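Local coordinates for major capsid protein (Faustovirus, PDB 5J7O), which probably builds the outer shell of a large double-stranded DNA virus, as a trimeric capsid protein with a double jelly-roll fold, at residues Thr172-Tyr177 with Pro286-Glu291; Asn331-Ala336 with Ser381-Thr386; Tyr177-Gly182 with Ile226-Pro231. One frame throughout, in Å; residues are numbered along the deposited sequence.

From the N terminus, the first segment to take part is Thr172-Tyr177, on strand 170-177, which later receives the loop Pro286-Glu291; contact 1 thereby closes a loop of 108 residues. Contact 3 nests within that loop: the chain leaves the strand at the shared residue Tyr177, begins helix 181-185 and, with 43 residues in between, passes it again beyond helix 216-225. Contact 2 follows in series, closing an excursion of 44 residues between strand 333-336 and the loop before strand 389-401. Contacts 1 and 2 lie on neighbouring strands, linked by the Arg176 O to Phe334 N backbone bond and by Asn173 ND2 to Ser381 O, and contact 3 joins in through Cys178 N on Ile332 O.

Contact 1: Thr172-Tyr177 with Pro286-Glu291; sequences TNFVRY and PKATQE
Val175 and Lys287 pair through both of their backbone amides: Val175 N reaches Lys287 O at 2.9 Å and Lys287 N returns to Val175 O at 3.0 Å. Val175 O is gripped further, by a weak bond from Gln290 NE2 at 3.3 Å and by the CA-H of Pro286. The bend of Gln290 at chi2 (-75°) brings its amide back to that carbonyl, with CG beside Val175 CG2. The dense part lies toward Phe174, with exposed Ala288 at its outer edge. The Phe174 ring lies over the Lys287-Ala288 peptide, with Ala288 N 3.4 Å above the ring centre, while its CB meets Pro286 CB at 3.8 Å; Leu238 of the second subunit packs on both Phe174 and Pro286. Across the guanidinium of Arg176 sits Pro286 CG, 3.6 Å above the plane and over its centre, and Arg176 NE is fixed by Gln284 O. The other end is looser: Tyr177 only brushes Gln290 CB with CE1, and a water spans Tyr177 OH and Glu291 O, the hydroxyl also bonding Gln387. Glu291 is exposed there. This is a loop joined by a single antiparallel, hydrogen-bonded bridge to the central strand of a three-stranded sheet, within a double jelly-roll capsid protein.

Contact 2: Asn331-Ala336 with Ser381-Thr386; sequences NILFTA and SSIDGT
Ile383 turns CG1 between its backbone N and carbonyl carbon (chi1 64°), which swings CG2 toward Thr335, whose OG1 stands beside its own backbone N (chi1 -70°). The two side chains cross obliquely, with Ile383 CG2 3.7 Å from Thr335 OG1. Here a loop of the double jelly-roll protein runs almost antiparallel to strand 333-336, an outermost strand of its three-stranded sheet within the chain, without forming a sheet pair with it. The extended end of Ile383 carries CD1 to 3.7 Å from Leu333 O, and Leu333 CD2 approaches Ile383 CB at 4.2 Å. Everything direct is van der Waals packing; the polar link is a water that lies 3.2 Å from Thr335 OG1 and accepts a weak bond from Ile383 N. Along one edge strand 333-336 pairs with strand 170-177, and the loop is tied to Asn173 of that strand, through Ser381 O, and to Ser115, whose O accepts from Ser381 OG and whose backbone bonds that of Ser382. Just past Ile383 the loop is shaped by an Asx turn at Asp384. There OD1 accepts twice from one face of the carboxylate: Thr386 N at 3.1 Å and, on the syn side, Thr386 OG1 at 2.6 Å.

Contact 3: Tyr177-Gly182 with Ile226-Pro231; sequences YCEYPG and IGQEVP
Tyr180 and Gly182, bracketing the start of helix 181-185, each send a backbone N-H to the loop 226-231, and these two hydrogen bonds carry the polar part of the contact. Tyr180 N donates to Gln228 OE1 at 3.0 Å, nearly straight (165°); Gly182 N donates to Ile226 O at 2.9 Å. The first depends on the shape of Gln228, whose CG lies anti to the backbone N (chi1 174°) before the chain bends at chi2, folding the amide back toward Tyr180. With no side chain on Gly182, the two backbones close to 4.2 Å between Gly182 CA and Ile226 CA.

Stacking and apolar packing centre on the Tyr180 ring. The Gln228 amide is stacked on it, its plane 22° from that of the ring, with OE1 4.1 Å above the ring centre. Ile226 comes instead at the edge, its CD1 3.5 Å from Tyr180 CD1, and His469 makes an edge-to-face contact with the same ring. Pro181 presses CD against Ile226 O at 3.2 Å.

At the margins Glu179 OE1 is hydrogen-bonded to His469 NE2, and Glu229 forms a salt bridge with Arg274 of the second subunit. Tyr180 holds the N-cap position and Ile226 is the residue that breaks from helix 216-225, so a helix start here docks on a helix exit, within the double jelly-roll protein.

Contact 1: Thr172-Tyr177 with Pro286-Glu291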
ATOM      1  N   THR B 172      -9.451 -34.075 -10.200  1.00 38.59           N
ATOM      2  CA  THR B 172      -9.869 -32.944 -11.015  1.00 38.55           C
ATOM      3  C   THR B 172      -8.964 -31.752 -10.740  1.00 37.84           C
ATOM      4  O   THR B 172      -8.645 -31.456  -9.584  1.00 38.00           O
ATOM      5  CB  THR B 172     -11.332 -32.563 -10.737  1.00 39.31           C
ATOM      6  OG1 THR B 172     -12.173 -33.701 -10.955  1.00 41.62           O
ATOM      7  CG2 THR B 172     -11.777 -31.431 -11.654  1.00 38.45           C
ATOM      8  N   ASN B 173      -8.552 -31.076 -11.807  1.00 37.97           N
ATOM      9  CA  ASN B 173      -7.761 -29.865 -11.677  1.00 37.06           C
ATOM     10  C   ASN B 173      -8.647 -28.685 -11.290  1.00 36.11           C
ATOM     11  O   ASN B 173      -9.868 -28.700 -11.473  1.00 38.02           O
ATOM     12  CB  ASN B 173      -7.032 -29.556 -12.983  1.00 37.49           C
ATOM     13  CG  ASN B 173      -5.908 -30.532 -13.273  1.00 38.27           C
ATOM     14  OD1 ASN B 173      -5.232 -31.009 -12.362  1.00 39.08           O
ATOM     15  ND2 ASN B 173      -5.695 -30.828 -14.551  1.00 37.93           N
ATOM     16  N   PHE B 174      -8.014 -27.654 -10.743  1.00 34.75           N
ATOM     17  CA  PHE B 174      -8.688 -26.394 -10.485  1.00 33.95           C
ATOM     18  C   PHE B 174      -8.539 -25.470 -11.691  1.00 34.24           C
ATOM     19  O   PHE B 174      -7.768 -25.732 -12.618  1.00 36.19           O
ATOM     20  CB  PHE B 174      -8.135 -25.726  -9.223  1.00 32.95           C
ATOM     21  CG  PHE B 174      -8.601 -26.362  -7.939  1.00 33.82           C
ATOM     22  CD1 PHE B 174      -9.413 -27.485  -7.952  1.00 35.19           C
ATOM     23  CD2 PHE B 174      -8.235 -25.823  -6.716  1.00 35.56           C
ATOM     24  CE1 PHE B 174      -9.841 -28.064  -6.770  1.00 35.91           C
ATOM     25  CE2 PHE B 174      -8.661 -26.396  -5.532  1.00 37.02           C
ATOM     26  CZ  PHE B 174      -9.466 -27.518  -5.559  1.00 36.59           C
ATOM     27  N   VAL B 175      -9.295 -24.377 -11.677  1.00 32.59           N
ATOM     28  CA  VAL B 175      -9.246 -23.395 -12.751  1.00 33.45           C
ATOM     29  C   VAL B 175      -8.896 -22.036 -12.168  1.00 34.20           C
ATOM     30  O   VAL B 175      -9.201 -21.726 -11.010  1.00 32.86           O
ATOM     31  CB  VAL B 175     -10.570 -23.326 -13.544  1.00 33.07           C
ATOM     32  CG1 VAL B 175     -10.739 -24.573 -14.399  1.00 32.83           C
ATOM     33  CG2 VAL B 175     -11.747 -23.160 -12.604  1.00 33.86           C
ATOM     34  N   ARG B 176      -8.235 -21.226 -12.986  1.00 34.98           N
ATOM     35  CA  ARG B 176      -7.843 -19.880 -12.610  1.00 33.89           C
ATOM     36  C   ARG B 176      -7.926 -19.001 -13.845  1.00 32.43           C
ATOM     37  O   ARG B 176      -7.822 -19.486 -14.975  1.00 31.45           O
ATOM     38  CB  ARG B 176      -6.422 -19.840 -12.043  1.00 33.68           C
ATOM     39  CG  ARG B 176      -5.394 -19.294 -13.016  1.00 34.51           C
ATOM     40  CD  ARG B 176      -3.989 -19.688 -12.610  1.00 35.53           C
ATOM     41  NE  ARG B 176      -3.606 -19.165 -11.300  1.00 38.40           N
ATOM     42  CZ  ARG B 176      -2.625 -19.665 -10.552  1.00 40.66           C
ATOM     43  NH1 ARG B 176      -1.932 -20.717 -10.972  1.00 43.09           N
ATOM     44  NH2 ARG B 176      -2.339 -19.121  -9.378  1.00 40.13           N
ATOM     45  N   TYR B 177      -8.112 -17.706 -13.622  1.00 34.02           N
ATOM     46  CA  TYR B 177      -8.002 -16.722 -14.687  1.00 33.37           C
ATOM     47  C   TYR B 177      -6.595 -16.139 -14.727  1.00 35.21           C
ATOM     48  O   TYR B 177      -5.896 -16.073 -13.711  1.00 35.66           O
ATOM     49  CB  TYR B 177      -9.030 -15.601 -14.507  1.00 31.96           C
ATOM     50  CG  TYR B 177     -10.409 -15.963 -15.010  1.00 31.45           C
ATOM     51  CD1 TYR B 177     -11.343 -16.556 -14.170  1.00 29.99           C
ATOM     52  CD2 TYR B 177     -10.769 -15.728 -16.330  1.00 30.79           C
ATOM     53  CE1 TYR B 177     -12.606 -16.898 -14.631  1.00 31.17           C
ATOM     54  CE2 TYR B 177     -12.027 -16.066 -16.800  1.00 30.99           C
ATOM     55  CZ  TYR B 177     -12.939 -16.650 -15.947  1.00 31.44           C
ATOM     56  OH  TYR B 177     -14.190 -16.987 -16.415  1.00 30.47           O
ATOM     57  N   PRO B 286      -6.617 -20.431  -7.844  1.00 38.41           N
ATOM     58  CA  PRO B 286      -7.195 -21.664  -8.400  1.00 38.57           C
ATOM     59  C   PRO B 286      -8.302 -22.212  -7.510  1.00 39.27           C
ATOM     60  O   PRO B 286      -8.143 -22.330  -6.294  1.00 40.05           O
ATOM     61  CB  PRO B 286      -5.997 -22.620  -8.463  1.00 39.26           C
ATOM     62  CG  PRO B 286      -4.787 -21.739  -8.394  1.00 38.09           C
ATOM     63  CD  PRO B 286      -5.185 -20.578  -7.541  1.00 36.99           C
ATOM     64  N   LYS B 287      -9.430 -22.551  -8.133  1.00 38.30           N
ATOM     65  CA  LYS B 287     -10.594 -23.054  -7.417  1.00 36.37           C
ATOM     66  C   LYS B 287     -11.195 -24.226  -8.175  1.00 36.93           C
ATOM     67  O   LYS B 287     -11.047 -24.338  -9.396  1.00 37.38           O
ATOM     68  CB  LYS B 287     -11.661 -21.967  -7.232  1.00 36.00           C
ATOM     69  CG  LYS B 287     -11.196 -20.745  -6.464  1.00 37.09           C
ATOM     70  CD  LYS B 287     -12.316 -19.727  -6.336  1.00 38.69           C
ATOM     71  CE  LYS B 287     -11.872 -18.514  -5.538  1.00 41.12           C
ATOM     72  NZ  LYS B 287     -12.990 -17.555  -5.320  1.00 43.21           N
ATOM     73  N   ALA B 288     -11.884 -25.101  -7.435  1.00 35.02           N
ATOM     74  CA  ALA B 288     -12.636 -26.177  -8.074  1.00 34.19           C
ATOM     75  C   ALA B 288     -13.661 -25.616  -9.049  1.00 34.32           C
ATOM     76  O   ALA B 288     -13.868 -26.170 -10.136  1.00 31.20           O
ATOM     77  CB  ALA B 288     -13.317 -27.046  -7.017  1.00 33.29           C
ATOM     78  N   THR B 289     -14.306 -24.511  -8.682  1.00 35.49           N
ATOM     79  CA  THR B 289     -15.212 -23.795  -9.569  1.00 35.86           C
ATOM     80  C   THR B 289     -14.941 -22.307  -9.434  1.00 36.35           C
ATOM     81  O   THR B 289     -15.023 -21.759  -8.330  1.00 35.58           O
ATOM     82  CB  THR B 289     -16.678 -24.101  -9.244  1.00 35.75           C
ATOM     83  OG1 THR B 289     -16.956 -25.480  -9.516  1.00 38.83           O
ATOM     84  CG2 THR B 289     -17.600 -23.226 -10.082  1.00 33.83           C
ATOM     85  N   GLN B 290     -14.604 -21.661 -10.547  1.00 37.96           N
ATOM     86  CA  GLN B 290     -14.526 -20.208 -10.580  1.00 38.62           C
ATOM     87  C   GLN B 290     -15.925 -19.636 -10.764  1.00 39.93           C
ATOM     88  O   GLN B 290     -16.690 -20.107 -11.612  1.00 39.87           O
ATOM     89  CB  GLN B 290     -13.605 -19.738 -11.707  1.00 38.47           C
ATOM     90  CG  GLN B 290     -12.119 -19.821 -11.383  1.00 36.94           C
ATOM     91  CD  GLN B 290     -11.660 -18.724 -10.441  1.00 35.34           C
ATOM     92  OE1 GLN B 290     -12.374 -17.748 -10.208  1.00 35.80           O
ATOM     93  NE2 GLN B 290     -10.459 -18.879  -9.896  1.00 34.87           N
ATOM     94  N   GLU B 291     -16.261 -18.630  -9.963  1.00 42.19           N
ATOM     95  CA  GLU B 291     -17.584 -18.034 -10.033  1.00 46.92           C
ATOM     96  C   GLU B 291     -17.740 -17.236 -11.325  1.00 44.34           C
ATOM     97  O   GLU B 291     -16.776 -16.972 -12.050  1.00 43.03           O
ATOM     98  CB  GLU B 291     -17.829 -17.136  -8.821  1.00 53.61           C
ATOM     99  CG  GLU B 291     -17.399 -17.750  -7.502  1.00 60.37           C
ATOM    100  CD  GLU B 291     -17.837 -16.926  -6.310  1.00 67.62           C
ATOM    101  OE1 GLU B 291     -17.395 -17.229  -5.181  1.00 72.59           O
ATOM    102  OE2 GLU B 291     -18.624 -15.975  -6.502  1.00 68.85           O
TER
HETATM  103  O   HOH W   1     -15.946 -18.484 -14.666  1.00 30.57           O

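Contact 2: Asn331-Ala336 with Ser381-Thr386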
ATOM      1  N   ASN B 331      -6.122 -18.438 -23.623  1.00 36.41           N
ATOM      2  CA  ASN B 331      -5.232 -17.400 -23.119  1.00 36.84           C
ATOM      3  C   ASN B 331      -5.824 -16.635 -21.944  1.00 36.47           C
ATOM      4  O   ASN B 331      -5.157 -15.750 -21.399  1.00 34.44           O
ATOM      5  CB  ASN B 331      -4.870 -16.420 -24.240  1.00 37.43           C
ATOM      6  CG  ASN B 331      -3.938 -17.026 -25.268  1.00 38.40           C
ATOM      7  OD1 ASN B 331      -3.126 -17.894 -24.949  1.00 37.54           O
ATOM      8  ND2 ASN B 331      -4.047 -16.567 -26.510  1.00 39.84           N
ATOM      9  N   ILE B 332      -7.051 -16.952 -21.541  1.00 36.42           N
ATOM     10  CA  ILE B 332      -7.733 -16.252 -20.464  1.00 34.70           C
ATOM     11  C   ILE B 332      -7.947 -17.152 -19.253  1.00 35.20           C
ATOM     12  O   ILE B 332      -7.749 -16.722 -18.114  1.00 36.34           O
ATOM     13  CB  ILE B 332      -9.076 -15.673 -20.963  1.00 32.67           C
ATOM     14  CG1 ILE B 332      -8.840 -14.697 -22.117  1.00 32.72           C
ATOM     15  CG2 ILE B 332      -9.831 -15.001 -19.826  1.00 32.40           C
ATOM     16  CD1 ILE B 332      -7.935 -13.540 -21.761  1.00 31.50           C
ATOM     17  N   LEU B 333      -8.338 -18.402 -19.481  1.00 34.22           N
ATOM     18  CA  LEU B 333      -8.671 -19.348 -18.424  1.00 34.65           C
ATOM     19  C   LEU B 333      -7.671 -20.494 -18.457  1.00 36.74           C
ATOM     20  O   LEU B 333      -7.362 -21.019 -19.533  1.00 39.05           O
ATOM     21  CB  LEU B 333     -10.097 -19.869 -18.606  1.00 35.18           C
ATOM     22  CG  LEU B 333     -10.703 -20.743 -17.513  1.00 35.55           C
ATOM     23  CD1 LEU B 333     -10.989 -19.923 -16.266  1.00 35.69           C
ATOM     24  CD2 LEU B 333     -11.967 -21.401 -18.034  1.00 35.73           C
ATOM     25  N   PHE B 334      -7.170 -20.885 -17.287  1.00 35.75           N
ATOM     26  CA  PHE B 334      -6.075 -21.839 -17.213  1.00 36.61           C
ATOM     27  C   PHE B 334      -6.342 -22.913 -16.169  1.00 36.81           C
ATOM     28  O   PHE B 334      -7.008 -22.680 -15.158  1.00 37.96           O
ATOM     29  CB  PHE B 334      -4.747 -21.146 -16.890  1.00 36.64           C
ATOM     30  CG  PHE B 334      -4.266 -20.236 -17.976  1.00 39.14           C
ATOM     31  CD1 PHE B 334      -4.722 -18.932 -18.057  1.00 40.05           C
ATOM     32  CD2 PHE B 334      -3.357 -20.686 -18.920  1.00 40.31           C
ATOM     33  CE1 PHE B 334      -4.283 -18.092 -19.058  1.00 41.54           C
ATOM     34  CE2 PHE B 334      -2.913 -19.848 -19.924  1.00 42.38           C
ATOM     35  CZ  PHE B 334      -3.377 -18.550 -19.993  1.00 42.74           C
ATOM     36  N   THR B 335      -5.808 -24.097 -16.446  1.00 36.89           N
ATOM     37  CA  THR B 335      -5.781 -25.187 -15.486  1.00 36.21           C
ATOM     38  C   THR B 335      -4.690 -24.935 -14.454  1.00 35.33           C
ATOM     39  O   THR B 335      -3.627 -24.394 -14.771  1.00 34.16           O
ATOM     40  CB  THR B 335      -5.537 -26.513 -16.216  1.00 35.76           C
ATOM     41  OG1 THR B 335      -6.695 -26.863 -16.983  1.00 34.79           O
ATOM     42  CG2 THR B 335      -5.217 -27.635 -15.249  1.00 38.25           C
ATOM     43  N   ALA B 336      -4.966 -25.302 -13.209  1.00 34.14           N
ATOM     44  CA  ALA B 336      -4.007 -25.229 -12.121  1.00 34.10           C
ATOM     45  C   ALA B 336      -4.212 -26.441 -11.227  1.00 33.75           C
ATOM     46  O   ALA B 336      -5.300 -27.025 -11.206  1.00 32.55           O
ATOM     47  CB  ALA B 336      -4.165 -23.933 -11.314  1.00 34.46           C
ATOM     48  N   SER B 381      -7.463 -33.544 -17.298  1.00 41.16           N
ATOM     49  CA  SER B 381      -8.395 -32.587 -16.710  1.00 40.07           C
ATOM     50  C   SER B 381      -8.069 -31.214 -17.282  1.00 37.41           C
ATOM     51  O   SER B 381      -7.014 -30.646 -16.979  1.00 35.54           O
ATOM     52  CB  SER B 381      -8.303 -32.594 -15.185  1.00 39.87           C
ATOM     53  OG  SER B 381      -9.283 -31.747 -14.610  1.00 39.59           O
ATOM     54  N   SER B 382      -8.965 -30.687 -18.112  1.00 36.84           N
ATOM     55  CA  SER B 382      -8.712 -29.472 -18.875  1.00 38.63           C
ATOM     56  C   SER B 382      -9.882 -28.507 -18.714  1.00 37.89           C
ATOM     57  O   SER B 382     -10.902 -28.825 -18.096  1.00 39.19           O
ATOM     58  CB  SER B 382      -8.472 -29.796 -20.354  1.00 40.80           C
ATOM     59  OG  SER B 382      -9.566 -30.511 -20.900  1.00 44.79           O
ATOM     60  N   ILE B 383      -9.725 -27.312 -19.291  1.00 36.14           N
ATOM     61  CA  ILE B 383     -10.755 -26.285 -19.169  1.00 37.06           C
ATOM     62  C   ILE B 383     -11.962 -26.640 -20.034  1.00 41.70           C
ATOM     63  O   ILE B 383     -11.873 -27.396 -21.009  1.00 42.81           O
ATOM     64  CB  ILE B 383     -10.196 -24.902 -19.539  1.00 35.65           C
ATOM     65  CG1 ILE B 383      -9.769 -24.870 -21.009  1.00 34.93           C
ATOM     66  CG2 ILE B 383      -9.027 -24.540 -18.636  1.00 33.07           C
ATOM     67  CD1 ILE B 383      -9.209 -23.534 -21.455  1.00 34.67           C
ATOM     68  N   ASP B 384     -13.111 -26.077 -19.663  1.00 44.16           N
ATOM     69  CA  ASP B 384     -14.356 -26.309 -20.388  1.00 44.64           C
ATOM     70  C   ASP B 384     -14.398 -25.387 -21.602  1.00 43.64           C
ATOM     71  O   ASP B 384     -14.602 -24.176 -21.465  1.00 44.74           O
ATOM     72  CB  ASP B 384     -15.557 -26.074 -19.475  1.00 45.13           C
ATOM     73  CG  ASP B 384     -16.859 -26.581 -20.073  1.00 48.15           C
ATOM     74  OD1 ASP B 384     -16.884 -26.913 -21.277  1.00 50.17           O
ATOM     75  OD2 ASP B 384     -17.866 -26.643 -19.336  1.00 50.41           O
ATOM     76  N   GLY B 385     -14.211 -25.960 -22.790  1.00 43.12           N
ATOM     77  CA  GLY B 385     -14.223 -25.185 -24.018  1.00 45.60           C
ATOM     78  C   GLY B 385     -15.584 -24.663 -24.426  1.00 48.59           C
ATOM     79  O   GLY B 385     -15.663 -23.867 -25.368  1.00 50.48           O
ATOM     80  N   THR B 386     -16.650 -25.090 -23.752  1.00 47.80           N
ATOM     81  CA  THR B 386     -17.993 -24.598 -24.022  1.00 46.87           C
ATOM     82  C   THR B 386     -18.410 -23.485 -23.071  1.00 46.50           C
ATOM     83  O   THR B 386     -19.593 -23.132 -23.030  1.00 47.01           O
ATOM     84  CB  THR B 386     -19.009 -25.742 -23.954  1.00 46.72           C
ATOM     85  OG1 THR B 386     -18.962 -26.355 -22.660  1.00 48.79           O
ATOM     86  CG2 THR B 386     -18.714 -26.786 -25.021  1.00 45.75           C
TER
HETATM   87  O   HOH W   2      -6.537 -27.209 -20.163  1.00 42.63           O

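Contact 3: Tyr177-Gly182 with Ile226-Pro231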
ATOM      1  N   TYR B 177      -8.112 -17.706 -13.622  1.00 34.02           N
ATOM      2  CA  TYR B 177      -8.002 -16.722 -14.687  1.00 33.37           C
ATOM      3  C   TYR B 177      -6.595 -16.139 -14.727  1.00 35.21           C
ATOM      4  O   TYR B 177      -5.896 -16.073 -13.711  1.00 35.66           O
ATOM      5  CB  TYR B 177      -9.030 -15.601 -14.507  1.00 31.96           C
ATOM      6  CG  TYR B 177     -10.409 -15.963 -15.010  1.00 31.45           C
ATOM      7  CD1 TYR B 177     -11.343 -16.556 -14.170  1.00 29.99           C
ATOM      8  CD2 TYR B 177     -10.769 -15.728 -16.330  1.00 30.79           C
ATOM      9  CE1 TYR B 177     -12.606 -16.898 -14.631  1.00 31.17           C
ATOM     10  CE2 TYR B 177     -12.027 -16.066 -16.800  1.00 30.99           C
ATOM     11  CZ  TYR B 177     -12.939 -16.650 -15.947  1.00 31.44           C
ATOM     12  OH  TYR B 177     -14.190 -16.987 -16.415  1.00 30.47           O
ATOM     13  N   CYS B 178      -6.178 -15.725 -15.919  1.00 35.94           N
ATOM     14  CA  CYS B 178      -4.931 -14.991 -16.034  1.00 33.15           C
ATOM     15  C   CYS B 178      -5.046 -13.662 -15.293  1.00 31.56           C
ATOM     16  O   CYS B 178      -6.142 -13.177 -15.000  1.00 31.35           O
ATOM     17  CB  CYS B 178      -4.584 -14.756 -17.498  1.00 33.63           C
ATOM     18  SG  CYS B 178      -5.651 -13.563 -18.333  1.00 36.25           S
ATOM     19  N   GLU B 179      -3.896 -13.091 -14.948  1.00 31.46           N
ATOM     20  CA  GLU B 179      -3.901 -11.799 -14.278  1.00 31.16           C
ATOM     21  C   GLU B 179      -4.413 -10.726 -15.228  1.00 28.29           C
ATOM     22  O   GLU B 179      -4.088 -10.720 -16.420  1.00 23.53           O
ATOM     23  CB  GLU B 179      -2.507 -11.447 -13.768  1.00 32.64           C
ATOM     24  CG  GLU B 179      -2.112 -12.214 -12.518  1.00 34.15           C
ATOM     25  CD  GLU B 179      -0.883 -11.645 -11.846  1.00 37.41           C
ATOM     26  OE1 GLU B 179      -0.007 -11.114 -12.560  1.00 37.40           O
ATOM     27  OE2 GLU B 179      -0.797 -11.720 -10.602  1.00 39.62           O
ATOM     28  N   TYR B 180      -5.236  -9.833 -14.689  1.00 25.96           N
ATOM     29  CA  TYR B 180      -5.887  -8.779 -15.456  1.00 27.81           C
ATOM     30  C   TYR B 180      -6.635  -9.341 -16.669  1.00 31.17           C
ATOM     31  O   TYR B 180      -6.331  -8.991 -17.813  1.00 32.59           O
ATOM     32  CB  TYR B 180      -4.875  -7.725 -15.879  1.00 25.81           C
ATOM     33  CG  TYR B 180      -4.141  -7.151 -14.690  1.00 26.18           C
ATOM     34  CD1 TYR B 180      -4.756  -6.225 -13.860  1.00 27.78           C
ATOM     35  CD2 TYR B 180      -2.849  -7.555 -14.378  1.00 24.87           C
ATOM     36  CE1 TYR B 180      -4.103  -5.701 -12.765  1.00 28.99           C
ATOM     37  CE2 TYR B 180      -2.187  -7.036 -13.281  1.00 27.21           C
ATOM     38  CZ  TYR B 180      -2.819  -6.109 -12.478  1.00 29.73           C
ATOM     39  OH  TYR B 180      -2.170  -5.587 -11.385  1.00 32.38           O
ATOM     40  N   PRO B 181      -7.631 -10.211 -16.448  1.00 29.67           N
ATOM     41  CA  PRO B 181      -8.323 -10.825 -17.592  1.00 29.46           C
ATOM     42  C   PRO B 181      -9.022  -9.810 -18.474  1.00 30.79           C
ATOM     43  O   PRO B 181      -9.071  -9.987 -19.696  1.00 33.69           O
ATOM     44  CB  PRO B 181      -9.325 -11.784 -16.929  1.00 30.59           C
ATOM     45  CG  PRO B 181      -8.908 -11.884 -15.487  1.00 31.15           C
ATOM     46  CD  PRO B 181      -8.236 -10.594 -15.163  1.00 29.82           C
ATOM     47  N   GLY B 182      -9.560  -8.743 -17.885  1.00 31.18           N
ATOM     48  CA  GLY B 182     -10.234  -7.739 -18.686  1.00 32.14           C
ATOM     49  C   GLY B 182      -9.295  -7.012 -19.624  1.00 32.43           C
ATOM     50  O   GLY B 182      -9.724  -6.470 -20.643  1.00 32.73           O
ATOM     51  N   ILE B 226     -11.602  -4.872 -14.122  1.00 29.19           N
ATOM     52  CA  ILE B 226     -10.986  -5.759 -15.099  1.00 29.76           C
ATOM     53  C   ILE B 226     -10.817  -7.178 -14.564  1.00 29.31           C
ATOM     54  O   ILE B 226     -10.114  -7.985 -15.177  1.00 30.40           O
ATOM     55  CB  ILE B 226      -9.643  -5.192 -15.583  1.00 31.45           C
ATOM     56  CG1 ILE B 226      -8.704  -4.971 -14.395  1.00 32.38           C
ATOM     57  CG2 ILE B 226      -9.861  -3.892 -16.341  1.00 29.92           C
ATOM     58  CD1 ILE B 226      -7.443  -4.223 -14.750  1.00 34.77           C
ATOM     59  N   GLY B 227     -11.436  -7.497 -13.431  1.00 30.82           N
ATOM     60  CA  GLY B 227     -11.462  -8.866 -12.953  1.00 31.83           C
ATOM     61  C   GLY B 227     -10.213  -9.353 -12.257  1.00 34.52           C
ATOM     62  O   GLY B 227      -9.995 -10.565 -12.186  1.00 39.13           O
ATOM     63  N   GLN B 228      -9.381  -8.451 -11.745  1.00 32.94           N
ATOM     64  CA  GLN B 228      -8.218  -8.837 -10.956  1.00 32.95           C
ATOM     65  C   GLN B 228      -8.613  -8.917  -9.488  1.00 33.60           C
ATOM     66  O   GLN B 228      -9.270  -8.011  -8.966  1.00 32.08           O
ATOM     67  CB  GLN B 228      -7.074  -7.840 -11.151  1.00 32.51           C
ATOM     68  CG  GLN B 228      -5.863  -8.084 -10.256  1.00 32.32           C
ATOM     69  CD  GLN B 228      -5.065  -9.310 -10.660  1.00 34.42           C
ATOM     70  OE1 GLN B 228      -5.268  -9.876 -11.735  1.00 33.80           O
ATOM     71  NE2 GLN B 228      -4.145  -9.725  -9.795  1.00 36.04           N
ATOM     72  N   GLU B 229      -8.220 -10.005  -8.829  1.00 35.44           N
ATOM     73  CA  GLU B 229      -8.557 -10.184  -7.425  1.00 36.85           C
ATOM     74  C   GLU B 229      -7.891  -9.107  -6.576  1.00 36.33           C
ATOM     75  O   GLU B 229      -6.831  -8.576  -6.919  1.00 37.03           O
ATOM     76  CB  GLU B 229      -8.138 -11.575  -6.946  1.00 39.50           C
ATOM     77  CG  GLU B 229      -6.641 -11.834  -7.004  1.00 42.99           C
ATOM     78  CD  GLU B 229      -6.291 -13.286  -6.744  1.00 48.21           C
ATOM     79  OE1 GLU B 229      -7.222 -14.105  -6.582  1.00 50.03           O
ATOM     80  OE2 GLU B 229      -5.087 -13.611  -6.704  1.00 52.05           O
ATOM     81  N   VAL B 230      -8.531  -8.779  -5.464  1.00 35.69           N
ATOM     82  CA  VAL B 230      -8.083  -7.726  -4.556  1.00 35.34           C
ATOM     83  C   VAL B 230      -7.623  -8.384  -3.263  1.00 37.13           C
ATOM     84  O   VAL B 230      -8.322  -9.264  -2.748  1.00 37.59           O
ATOM     85  CB  VAL B 230      -9.200  -6.701  -4.276  1.00 33.69           C
ATOM     86  CG1 VAL B 230      -8.716  -5.620  -3.321  1.00 33.40           C
ATOM     87  CG2 VAL B 230      -9.692  -6.088  -5.578  1.00 33.78           C
ATOM     88  N   PRO B 231      -6.467  -8.006  -2.716  1.00 36.79           N
ATOM     89  CA  PRO B 231      -6.035  -8.586  -1.440  1.00 36.33           C
ATOM     90  C   PRO B 231      -7.024  -8.274  -0.329  1.00 34.94           C
ATOM     91  O   PRO B 231      -7.710  -7.250  -0.344  1.00 36.06           O
ATOM     92  CB  PRO B 231      -4.679  -7.918  -1.184  1.00 36.75           C
ATOM     93  CG  PRO B 231      -4.218  -7.447  -2.523  1.00 37.81           C
ATOM     94  CD  PRO B 231      -5.462  -7.085  -3.276  1.00 38.35           C
TER